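Local coordinates for Roadblock/LAMTOR2 domain-containing protein (Streptomyces avermitilis, PDB 3LEQ), which is of unknown function but belongs to the Roadblock/LC7 family, whose members are often regulatory partners of small GTPases, at residues A[99-102]-A[103-106]. Numbering follows the deposited sequence.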
# COMPACT_ATOMS: atom_id res chain seq x y z
N GLY A 99 15.42 -4.95 -0.69
CA GLY A 99 16.23 -4.94 0.53
C GLY A 99 15.71 -4.06 1.65
O GLY A 99 16.42 -3.81 2.63
N ALA A 100 14.47 -3.58 1.52
CA ALA A 100 13.81 -2.76 2.55
C ALA A 100 13.74 -3.48 3.90
O ALA A 100 13.63 -4.71 3.96
CB ALA A 100 12.41 -2.37 2.09
N ASP A 101 13.79 -2.71 4.99
CA ASP A 101 13.57 -3.28 6.32
C ASP A 101 12.08 -3.36 6.57
O ASP A 101 11.40 -2.33 6.71
CB ASP A 101 14.27 -2.44 7.40
CG ASP A 101 14.31 -3.14 8.76
OD1 ASP A 101 15.42 -3.33 9.28
OD2 ASP A 101 13.25 -3.51 9.30
N VAL A 102 11.56 -4.60 6.63
CA VAL A 102 10.11 -4.83 6.80
C VAL A 102 9.55 -4.20 8.08
O VAL A 102 8.44 -3.68 8.08
CB VAL A 102 9.76 -6.31 6.84
CG1 VAL A 102 8.25 -6.50 6.96
CG2 VAL A 102 10.27 -7.00 5.64
N GLY A 103 10.32 -4.29 9.16
CA GLY A 103 9.94 -3.68 10.44
C GLY A 103 9.73 -2.19 10.33
O GLY A 103 8.76 -1.66 10.89
N VAL A 104 10.61 -1.51 9.62
CA VAL A 104 10.47 -0.07 9.42
C VAL A 104 9.20 0.21 8.61
O VAL A 104 8.37 1.03 8.99
CB VAL A 104 11.72 0.54 8.76
CG1 VAL A 104 11.46 1.96 8.30
CG2 VAL A 104 12.90 0.51 9.74
N VAL A 105 9.05 -0.48 7.49
CA VAL A 105 7.89 -0.27 6.64
C VAL A 105 6.60 -0.58 7.40
O VAL A 105 5.66 0.20 7.35
CB VAL A 105 7.97 -1.10 5.35
CG1 VAL A 105 6.70 -0.90 4.54
CG2 VAL A 105 9.17 -0.66 4.51
N ALA A 106 6.54 -1.71 8.11
CA ALA A 106 5.32 -2.04 8.85
C ALA A 106 4.98 -0.98 9.90
O ALA A 106 3.81 -0.65 10.07
CB ALA A 106 5.40 -3.42 9.47
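D101 and V102 each lend a backbone carbonyl to the amide four residues on: V105 N donates to D101 O at 3.1 Å with an N-H...O angle of 171°, and A106 N to V102 O at 2.7 Å. The side chain of D101 turns its OD2 back toward the same turn. With CG anti to the backbone N (chi1 -168°), the carboxylate is carried to the amides of G103 and V104 in the first turn, where OD2 accepts a weak bond from V104 N at 3.3 Å, bent to 153°. The same oxygen comes within 3.0 Å of G103 N. This is an N-cap: D101, the residue just before helix 102-115, uses its side chain to accept from V104 N, whose partner four residues back would lie before the helix, and its negative charge probably interacts favourably with the helix dipole. The site lies where the loop after strand 90-96 turns into the last helix of the Roadblock/LC7 fold. Beside the polar cap, V104 crosses the aspartate at about a right angle, its CG2 methyl 4.0 Å from D101 CB. V105 CG2 lies 3.5 Å from D101 O and, more loosely, faces A100 CB at 4.4 Å. V105 is buried, reaching I82 of strand 80-85 and E18, which A100 also touches; V102 packs on Y80 of that strand.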